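Local coordinates for protein putative cyclohexadienyl dehydrogenase and ADH prephenate dehydrogenase (Rhizobium meliloti, PDB 4WJI) that probably catalyses the NAD(P)-dependent oxidative decarboxylation of prephenate to 4-hydroxyphenylpyruvate in tyrosine biosynthesis, and binds NADP and tyrosine, at residues Gly13-Ser18 and Gly138-Arg143; His122-Thr127 and Trp144-Pro149; Ile19-Arg24 and Leu48-Arg53. All coordinates share one frame; numbering follows the deposited sequence.

Interaction 1 (Gly13-Ser18 and Gly138-Arg143); sequences GLIGSS and GLFRGR. With NAP (NADP nicotinamide-adenine-dinucleotide phosphate), chain B.
Ser18, in the first turns of a helix whose N-cap is Gly13, comes nearest to Leu139 in a loop of two overlapping beta turns, type I from Gly138 to Arg141 and type II from Phe140 to Arg143, with 6.7 Å between their CA atoms. The touch is mostly apolar. Leu139 reaches across with one branch, its CD2 lying 3.9 Å from Ile15 CD1 and also against OG and CB of Ser18. Beside it the Phe140 ring brings CE2 to 3.9 Å from Ser18 CB, while its CZ points edge-on near Ile15 O; CB of Leu139 sits over the centre of one face of this ring, and Trp165 meets it edge-to-face. Ser18 OG stands beside its own backbone N (chi1 -67°), from where it turns back along the helix to hydrogen-bond Leu14 O at 2.7 Å; it also bonds Phe136 N, which ties the loop to the helix. One residue earlier, Gly13 O is gripped twice, by N and OG of Ser17 from opposite faces of its plane. The helix start faces NADP: Leu14 N donates to O1A of NADP and Ile15 N to O2N of NADP, both at 2.9 Å and nearly straight, one bond to each phosphate. Ile15 CD1 packs 3.6 Å from nicotinamide C4N of NADP. Gly13 CA lies 3.3 Å from O1A of NADP. Amides of a helix N-terminus held against a pyrophosphate, after a glycine-rich turn that fits the GxGxxG pattern, are the hallmark of the Rossmann dinucleotide-binding fold.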
# COMPACT_ATOMS: atom_id res chain seq x y z
N GLY A 13 15.12 -17.46 7.62
CA GLY A 13 14.22 -16.39 7.96
C GLY A 13 12.85 -16.55 7.29
O GLY A 13 12.35 -17.67 7.13
N LEU A 14 12.25 -15.43 6.87
CA LEU A 14 10.91 -15.51 6.28
C LEU A 14 10.86 -16.53 5.14
O LEU A 14 9.99 -17.42 5.09
CB LEU A 14 10.45 -14.17 5.76
CG LEU A 14 9.09 -14.22 5.07
CD1 LEU A 14 7.95 -14.41 6.05
CD2 LEU A 14 8.85 -12.93 4.31
N ILE A 15 11.75 -16.34 4.18
CA ILE A 15 11.68 -17.19 2.96
C ILE A 15 12.16 -18.60 3.22
O ILE A 15 11.49 -19.56 2.87
CB ILE A 15 12.40 -16.51 1.77
CG1 ILE A 15 11.75 -15.13 1.48
CG2 ILE A 15 12.41 -17.43 0.56
CD1 ILE A 15 10.31 -15.19 1.10
N GLY A 16 13.35 -18.71 3.79
CA GLY A 16 13.86 -20.05 4.08
C GLY A 16 12.95 -20.88 4.98
O GLY A 16 12.74 -22.09 4.74
N SER A 17 12.37 -20.23 5.98
CA SER A 17 11.48 -20.97 6.89
C SER A 17 10.11 -21.30 6.27
O SER A 17 9.44 -22.27 6.69
CB SER A 17 11.28 -20.27 8.23
OG SER A 17 10.42 -19.17 8.14
N SER A 18 9.66 -20.46 5.34
CA SER A 18 8.43 -20.74 4.61
C SER A 18 8.65 -21.95 3.69
O SER A 18 7.80 -22.86 3.57
CB SER A 18 7.93 -19.50 3.87
OG SER A 18 7.52 -18.52 4.82
N GLY A 138 2.28 -22.09 2.73
CA GLY A 138 1.33 -21.53 1.78
C GLY A 138 1.70 -20.15 1.27
O GLY A 138 0.96 -19.59 0.48
N LEU A 139 2.89 -19.63 1.64
CA LEU A 139 3.29 -18.29 1.17
C LEU A 139 3.37 -18.19 -0.35
O LEU A 139 3.13 -17.13 -0.92
CB LEU A 139 4.63 -17.90 1.80
CG LEU A 139 5.26 -16.58 1.35
CD1 LEU A 139 4.44 -15.37 1.70
CD2 LEU A 139 6.66 -16.41 1.94
N PHE A 140 3.74 -19.29 -1.00
CA PHE A 140 4.00 -19.29 -2.43
C PHE A 140 2.82 -19.68 -3.28
O PHE A 140 2.92 -19.68 -4.50
CB PHE A 140 5.23 -20.16 -2.71
CG PHE A 140 6.37 -19.82 -1.81
CD1 PHE A 140 7.07 -18.63 -1.99
CD2 PHE A 140 6.77 -20.66 -0.81
CE1 PHE A 140 8.13 -18.29 -1.13
CE2 PHE A 140 7.80 -20.32 0.06
CZ PHE A 140 8.49 -19.17 -0.12
N ARG A 141 1.69 -20.02 -2.66
CA ARG A 141 0.51 -20.52 -3.41
C ARG A 141 -0.06 -19.39 -4.24
O ARG A 141 -0.38 -18.33 -3.71
CB ARG A 141 -0.54 -21.01 -2.42
CG ARG A 141 -0.18 -22.28 -1.67
CD ARG A 141 -1.30 -22.80 -0.73
N GLY A 142 -0.25 -19.63 -5.52
CA GLY A 142 -0.80 -18.66 -6.43
C GLY A 142 0.09 -17.50 -6.78
O GLY A 142 -0.39 -16.50 -7.35
N ARG A 143 1.37 -17.58 -6.42
CA ARG A 143 2.35 -16.57 -6.72
C ARG A 143 3.22 -17.05 -7.90
O ARG A 143 3.24 -18.22 -8.23
CB ARG A 143 3.25 -16.40 -5.49
CG ARG A 143 2.52 -15.95 -4.25
CD ARG A 143 2.41 -14.47 -4.15
NE ARG A 143 1.33 -13.94 -4.91
CZ ARG A 143 0.08 -13.77 -4.45
NH1 ARG A 143 -0.86 -13.27 -5.22
NH2 ARG A 143 -0.28 -14.23 -3.29
PA NAP B . 15.24 -12.71 6.90
O1A NAP B . 13.91 -13.17 7.38
O2A NAP B . 15.90 -11.51 7.48
O5B NAP B . 16.27 -13.93 7.08
C5B NAP B . 17.66 -13.73 6.89
C4B NAP B . 18.45 -15.03 6.97
O4B NAP B . 19.77 -14.78 6.48
C3B NAP B . 18.65 -15.51 8.40
O3B NAP B . 18.86 -16.92 8.43
C2B NAP B . 19.95 -14.87 8.80
O2B NAP B . 20.63 -15.61 9.77
C1B NAP B . 20.73 -14.93 7.51
N9A NAP B . 21.82 -13.94 7.33
C8A NAP B . 21.76 -12.62 7.46
N7A NAP B . 22.88 -12.01 7.17
C5A NAP B . 23.74 -13.00 6.83
C6A NAP B . 25.09 -13.01 6.43
N6A NAP B . 25.79 -11.86 6.32
N1A NAP B . 25.63 -14.18 6.14
C2A NAP B . 24.92 -15.28 6.25
N3A NAP B . 23.65 -15.38 6.63
C4A NAP B . 23.09 -14.21 6.92
O3 NAP B . 15.24 -12.56 5.31
PN NAP B . 14.29 -13.11 4.14
O1N NAP B . 13.18 -12.18 4.09
O2N NAP B . 14.04 -14.54 4.30
O5D NAP B . 15.19 -12.81 2.84
C5D NAP B . 16.15 -13.72 2.36
C4D NAP B . 16.35 -13.49 0.87
O4D NAP B . 15.09 -13.59 0.23
C3D NAP B . 16.86 -12.12 0.53
O3D NAP B . 17.82 -12.21 -0.51
C2D NAP B . 15.64 -11.36 0.07
O2D NAP B . 16.01 -10.36 -0.85
C1D NAP B . 14.88 -12.49 -0.62
N1N NAP B . 13.42 -12.34 -0.65
C2N NAP B . 12.76 -11.75 0.35
C3N NAP B . 11.40 -11.61 0.32
C7N NAP B . 10.60 -10.93 1.41
O7N NAP B . 9.49 -10.55 1.16
N7N NAP B . 11.17 -10.78 2.59
C4N NAP B . 10.72 -12.11 -0.76
C5N NAP B . 11.42 -12.73 -1.76
C6N NAP B . 12.79 -12.82 -1.72
P2B NAP B . 20.71 -15.13 11.30
O1X NAP B . 19.32 -14.74 11.69
O2X NAP B . 21.20 -16.36 12.02
O3X NAP B . 21.65 -13.95 11.42

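Interaction 2 (His122-Thr127 and Trp144-Pro149); sequences HPIAGT and WCILTP. With TYR (tyrosine), chain C; NAP (NADP nicotinamide-adenine-dinucleotide phosphate), chain B.
His122 and Pro123 run antiparallel to Cys145 and Ile146, with His122-Ile146 as a hydrogen-bonded pair and Pro123-Cys145 as a non-hydrogen-bonded one. This is the antiparallel step of the otherwise parallel Rossmann-type sheet, where strand 117-123 meets strand 144-147. Ile146 N donates to His122 O at 3.0 Å; the return bond from His122 N to Ile146 O is weak. Ile124 N continues the ladder to Trp144 O at 2.8 Å, and a water bridges Ile124 O to Trp144 N beyond it. Ile124 is the centre of an inverse gamma turn, after which the chain runs along the ligands. Its CD1 lies over the centre of one face of the His122 imidazole, 3.5 Å above the plane, and meets Ile146 CD1 from the other strand at 3.9 Å, the two side chains crossing at a slant. On the sheet face shared by Pro123 and Cys145, Trp165 of helix 155-167 covers both. Trp144 turns outward to the second subunit, where its ring meets Tyr216 of that subunit edge-to-face and its Lys215 in a cation-pi contact.

His122 carries its ring away from strand 144-147 and into the ligand pocket, CG being trans to N (chi1 -177°). ND1 is hydrogen-bonded to His180, which helps fix the rotation of the ring and directs NE2 at the bound tyrosine. Farther on, Thr127 O accepts from the amino N of the tyrosine, and Ala125 O lies 3.2 Å from nicotinamide C4N of NADP. The shortest polar approach is at the phenol: OH of the bound tyrosine lies at the edge of the imidazole, hydrogen-bonded to His122 NE2 at 2.5 Å.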
# COMPACT_ATOMS: atom_id res chain seq x y z
N HIS A 122 13.90 -16.62 -7.83
CA HIS A 122 13.29 -15.53 -7.07
C HIS A 122 11.78 -15.76 -6.88
O HIS A 122 11.06 -15.56 -7.80
CB HIS A 122 13.52 -14.19 -7.78
CG HIS A 122 13.00 -13.01 -7.03
ND1 HIS A 122 12.96 -11.75 -7.59
CD2 HIS A 122 12.55 -12.87 -5.77
CE1 HIS A 122 12.48 -10.91 -6.71
NE2 HIS A 122 12.21 -11.56 -5.59
N PRO A 123 11.34 -16.14 -5.68
CA PRO A 123 9.89 -16.22 -5.48
C PRO A 123 9.30 -14.80 -5.28
O PRO A 123 9.76 -14.04 -4.44
CB PRO A 123 9.75 -17.08 -4.21
CG PRO A 123 11.01 -16.74 -3.42
CD PRO A 123 12.07 -16.54 -4.46
N ILE A 124 8.23 -14.52 -6.04
CA ILE A 124 7.58 -13.19 -6.04
C ILE A 124 6.50 -13.23 -4.99
O ILE A 124 5.31 -13.21 -5.28
CB ILE A 124 7.11 -12.82 -7.44
CG1 ILE A 124 8.20 -13.06 -8.48
CG2 ILE A 124 6.62 -11.39 -7.45
CD1 ILE A 124 9.53 -12.34 -8.26
N ALA A 125 6.93 -13.29 -3.72
CA ALA A 125 6.01 -13.54 -2.62
C ALA A 125 6.72 -13.14 -1.34
O ALA A 125 7.88 -13.47 -1.13
CB ALA A 125 5.67 -15.04 -2.52
N GLY A 126 6.02 -12.48 -0.43
CA GLY A 126 6.59 -12.18 0.88
C GLY A 126 5.66 -11.35 1.73
O GLY A 126 4.53 -11.13 1.38
N THR A 127 6.15 -10.99 2.91
CA THR A 127 5.45 -10.13 3.84
C THR A 127 6.49 -9.12 4.33
O THR A 127 7.66 -9.18 3.92
CB THR A 127 4.87 -10.86 5.05
OG1 THR A 127 5.92 -11.24 5.95
CG2 THR A 127 4.01 -12.07 4.67
N TRP A 144 3.96 -16.12 -8.48
CA TRP A 144 4.95 -16.41 -9.48
C TRP A 144 6.32 -16.60 -8.85
O TRP A 144 6.61 -16.04 -7.76
CB TRP A 144 5.04 -15.24 -10.53
CG TRP A 144 3.91 -15.27 -11.47
CD1 TRP A 144 2.70 -14.63 -11.31
CD2 TRP A 144 3.84 -15.97 -12.67
NE1 TRP A 144 1.87 -14.93 -12.36
CE2 TRP A 144 2.55 -15.77 -13.20
CE3 TRP A 144 4.73 -16.81 -13.34
CZ2 TRP A 144 2.13 -16.35 -14.38
CZ3 TRP A 144 4.30 -17.39 -14.52
CH2 TRP A 144 3.02 -17.15 -15.02
N CYS A 145 7.15 -17.40 -9.52
CA CYS A 145 8.58 -17.54 -9.21
C CYS A 145 9.34 -17.43 -10.52
O CYS A 145 8.92 -17.99 -11.55
CB CYS A 145 8.86 -18.86 -8.52
SG CYS A 145 10.61 -19.03 -8.14
N ILE A 146 10.42 -16.66 -10.50
CA ILE A 146 11.24 -16.44 -11.70
C ILE A 146 12.57 -17.16 -11.53
O ILE A 146 13.29 -16.94 -10.55
CB ILE A 146 11.48 -14.92 -11.96
CG1 ILE A 146 10.15 -14.15 -12.15
CG2 ILE A 146 12.39 -14.72 -13.15
CD1 ILE A 146 10.30 -12.65 -12.11
N LEU A 147 12.88 -18.01 -12.48
CA LEU A 147 14.22 -18.61 -12.59
C LEU A 147 15.05 -17.92 -13.63
O LEU A 147 14.53 -17.51 -14.67
CB LEU A 147 14.10 -20.10 -12.92
CG LEU A 147 13.24 -20.98 -12.03
CD1 LEU A 147 13.22 -22.44 -12.49
CD2 LEU A 147 13.67 -20.85 -10.58
N THR A 148 16.36 -17.80 -13.36
CA THR A 148 17.23 -17.08 -14.32
C THR A 148 18.51 -17.94 -14.61
O THR A 148 19.63 -17.55 -14.29
CB THR A 148 17.58 -15.64 -13.85
OG1 THR A 148 18.42 -15.69 -12.69
CG2 THR A 148 16.38 -14.86 -13.51
N PRO A 149 18.33 -19.16 -15.19
CA PRO A 149 19.51 -20.00 -15.45
C PRO A 149 20.45 -19.39 -16.48
O PRO A 149 20.01 -18.97 -17.53
CB PRO A 149 18.92 -21.29 -16.03
CG PRO A 149 17.51 -21.03 -16.30
CD PRO A 149 17.09 -19.74 -15.73
N TYR C . 7.91 -8.22 1.12
CA TYR C . 7.00 -7.67 0.08
C TYR C . 5.64 -7.42 0.67
O TYR C . 5.49 -7.65 1.87
CB TYR C . 6.90 -8.62 -1.12
CG TYR C . 8.22 -8.93 -1.81
CD1 TYR C . 9.36 -8.15 -1.63
CD2 TYR C . 8.31 -10.01 -2.64
CE1 TYR C . 10.55 -8.46 -2.27
CE2 TYR C . 9.47 -10.33 -3.31
CZ TYR C . 10.60 -9.58 -3.12
OH TYR C . 11.78 -9.91 -3.72
OXT TYR C . 4.73 -7.00 -0.08
PA NAP B . 15.24 -12.71 6.90
O1A NAP B . 13.91 -13.17 7.38
O2A NAP B . 15.90 -11.51 7.48
O5B NAP B . 16.27 -13.93 7.08
C5B NAP B . 17.66 -13.73 6.89
C4B NAP B . 18.45 -15.03 6.97
O4B NAP B . 19.77 -14.78 6.48
C3B NAP B . 18.65 -15.51 8.40
O3B NAP B . 18.86 -16.92 8.43
C2B NAP B . 19.95 -14.87 8.80
O2B NAP B . 20.63 -15.61 9.77
C1B NAP B . 20.73 -14.93 7.51
N9A NAP B . 21.82 -13.94 7.33
C8A NAP B . 21.76 -12.62 7.46
N7A NAP B . 22.88 -12.01 7.17
C5A NAP B . 23.74 -13.00 6.83
C6A NAP B . 25.09 -13.01 6.43
N6A NAP B . 25.79 -11.86 6.32
N1A NAP B . 25.63 -14.18 6.14
C2A NAP B . 24.92 -15.28 6.25
N3A NAP B . 23.65 -15.38 6.63
C4A NAP B . 23.09 -14.21 6.92
O3 NAP B . 15.24 -12.56 5.31
PN NAP B . 14.29 -13.11 4.14
O1N NAP B . 13.18 -12.18 4.09
O2N NAP B . 14.04 -14.54 4.30
O5D NAP B . 15.19 -12.81 2.84
C5D NAP B . 16.15 -13.72 2.36
C4D NAP B . 16.35 -13.49 0.87
O4D NAP B . 15.09 -13.59 0.23
C3D NAP B . 16.86 -12.12 0.53
O3D NAP B . 17.82 -12.21 -0.51
C2D NAP B . 15.64 -11.36 0.07
O2D NAP B . 16.01 -10.36 -0.85
C1D NAP B . 14.88 -12.49 -0.62
N1N NAP B . 13.42 -12.34 -0.65
C2N NAP B . 12.76 -11.75 0.35
C3N NAP B . 11.40 -11.61 0.32
C7N NAP B . 10.60 -10.93 1.41
O7N NAP B . 9.49 -10.55 1.16
N7N NAP B . 11.17 -10.78 2.59
C4N NAP B . 10.72 -12.11 -0.76
C5N NAP B . 11.42 -12.73 -1.76
C6N NAP B . 12.79 -12.82 -1.72
P2B NAP B . 20.71 -15.13 11.30
O1X NAP B . 19.32 -14.74 11.69
O2X NAP B . 21.20 -16.36 12.02
O3X NAP B . 21.65 -13.95 11.42
O HOH W 1 3.54 -13.53 -7.28

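Interaction 3 (Ile19-Arg24 and Leu48-Arg53); sequences IARDIR and LGLGDR
Asp52 OD1 is gripped by both terminal nitrogens of Arg24, by NH1 at 2.8 Å and by NH2 at 3.1 Å, in an end-on salt bridge to a single oxygen. NH1 meets the syn lone pair of OD1 and NH2 arrives from above the carboxylate plane, the two flat groups being turned 53° apart. NH2 also donates to Gly49 O at 3.0 Å and, weakly, to Gly51 O, so the guanidinium edge meets three acceptors of the loop. The Arg24 chain bends at chi2 (95°) and chi3, which turns the guanidinium edge toward the loop. Asp52 OD2 is taken by Ile32 N on strand 29-35.

Deeper in, Ala20 CB rests 3.7 Å from Leu50 O, and a water links Leu50 O to Ala20 O, weakly on the helix side. Leu50 CD2 lies 3.9 Å above the plane of the Arg21 guanidinium, over its centre. Arg21 stays extended from CG to NE, carrying NH2 past Leu48 CD1 to its hydrogen bond with Pro132 O. Gly49 ends helix 39-48 in a Schellman motif, and the loop then packs on helix 14-26 before entering strand 53-55, the helix-to-strand connection of a Rossmann beta-alpha-beta unit.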
# COMPACT_ATOMS: atom_id res chain seq x y z
N ILE A 19 9.81 -21.97 3.05
CA ILE A 19 10.19 -23.13 2.21
C ILE A 19 10.29 -24.38 3.08
O ILE A 19 9.74 -25.43 2.74
CB ILE A 19 11.50 -22.86 1.46
CG1 ILE A 19 11.29 -21.72 0.44
CG2 ILE A 19 12.02 -24.11 0.83
CD1 ILE A 19 12.55 -21.26 -0.23
N ALA A 20 10.92 -24.27 4.24
CA ALA A 20 11.01 -25.42 5.14
C ALA A 20 9.63 -25.99 5.51
O ALA A 20 9.42 -27.19 5.47
CB ALA A 20 11.79 -25.08 6.39
N ARG A 21 8.68 -25.10 5.83
CA ARG A 21 7.36 -25.54 6.24
C ARG A 21 6.63 -26.21 5.07
O ARG A 21 5.95 -27.21 5.28
CB ARG A 21 6.56 -24.37 6.81
CG ARG A 21 7.01 -23.93 8.20
CD ARG A 21 6.24 -22.73 8.66
NE ARG A 21 6.56 -22.23 10.01
CZ ARG A 21 7.47 -21.31 10.30
NH1 ARG A 21 8.31 -20.87 9.38
NH2 ARG A 21 7.59 -20.83 11.54
N ASP A 22 6.78 -25.67 3.87
CA ASP A 22 6.16 -26.28 2.70
C ASP A 22 6.76 -27.66 2.36
O ASP A 22 6.02 -28.59 1.97
CB ASP A 22 6.28 -25.39 1.46
CG ASP A 22 5.38 -24.23 1.49
OD1 ASP A 22 4.31 -24.28 2.18
OD2 ASP A 22 5.72 -23.25 0.76
N ILE A 23 8.08 -27.79 2.47
CA ILE A 23 8.72 -29.07 2.25
C ILE A 23 8.17 -30.09 3.21
O ILE A 23 7.86 -31.22 2.80
CB ILE A 23 10.28 -28.96 2.39
CG1 ILE A 23 10.90 -28.14 1.27
CG2 ILE A 23 10.90 -30.35 2.47
CD1 ILE A 23 12.33 -27.71 1.61
N ARG A 24 8.03 -29.73 4.48
CA ARG A 24 7.47 -30.65 5.48
C ARG A 24 6.00 -31.02 5.17
O ARG A 24 5.65 -32.18 5.22
CB ARG A 24 7.62 -30.08 6.90
CG ARG A 24 7.02 -30.90 8.05
CD ARG A 24 8.04 -31.74 8.67
NE ARG A 24 9.17 -31.07 9.31
CZ ARG A 24 10.34 -31.65 9.45
NH1 ARG A 24 10.57 -32.86 8.93
NH2 ARG A 24 11.29 -31.05 10.09
N LEU A 48 11.03 -24.72 16.58
CA LEU A 48 9.93 -24.72 15.62
C LEU A 48 9.85 -26.05 14.81
O LEU A 48 8.88 -26.27 14.09
CB LEU A 48 10.08 -23.54 14.63
CG LEU A 48 9.82 -22.16 15.26
CD1 LEU A 48 10.29 -21.08 14.32
CD2 LEU A 48 8.34 -21.96 15.59
N GLY A 49 10.87 -26.90 14.90
CA GLY A 49 10.90 -28.15 14.16
C GLY A 49 11.05 -28.01 12.65
O GLY A 49 10.45 -28.75 11.88
N LEU A 50 11.82 -27.01 12.22
CA LEU A 50 11.92 -26.69 10.81
C LEU A 50 12.82 -27.66 10.02
O LEU A 50 12.66 -27.79 8.81
CB LEU A 50 12.39 -25.26 10.59
CG LEU A 50 11.47 -24.18 11.12
CD1 LEU A 50 12.04 -22.80 10.84
CD2 LEU A 50 10.09 -24.28 10.57
N GLY A 51 13.74 -28.31 10.71
CA GLY A 51 14.66 -29.26 10.09
C GLY A 51 14.72 -30.60 10.74
O GLY A 51 14.06 -30.83 11.77
N ASP A 52 15.48 -31.48 10.11
CA ASP A 52 15.79 -32.79 10.68
C ASP A 52 17.20 -32.80 11.24
O ASP A 52 17.46 -33.45 12.26
CB ASP A 52 15.59 -33.87 9.64
CG ASP A 52 14.17 -33.80 9.01
OD1 ASP A 52 13.18 -33.53 9.70
OD2 ASP A 52 14.02 -33.99 7.81
N ARG A 53 18.09 -32.06 10.61
CA ARG A 53 19.47 -31.92 11.06
C ARG A 53 19.78 -30.43 11.08
O ARG A 53 19.30 -29.69 10.26
CB ARG A 53 20.45 -32.62 10.11
CG ARG A 53 20.31 -34.14 9.95
CD ARG A 53 21.27 -34.72 8.90
O HOH W 2 10.01 -27.89 8.22
O HOH W 3 7.82 -28.01 9.91

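Helix 14-26 joins interactions 1 and 3: its first turns face NADP and loop 138-143, and its later turns hold loop 48-53. The two centres lie 12 Å apart, and Asp22 ties them, its OD1 accepting a probable hydrogen bond from Gly138 N at 3.0 Å. Ser17 CB also meets Leu50 CD1 at 3.7 Å. Interactions 1 and 2 have centres 10 Å apart. Segments 13-18 and 122-127 both touch the nicotinamide end of NADP, and Leu14 CD2 lies near Thr127 N; away from it Phe140 CE1 packs on Pro123 CB at 3.7 Å. Interaction 2 adds the tyrosine pocket. Interaction 3 stays about 6 Å from interaction 2 at the nearest atoms, on the far side of interaction 1.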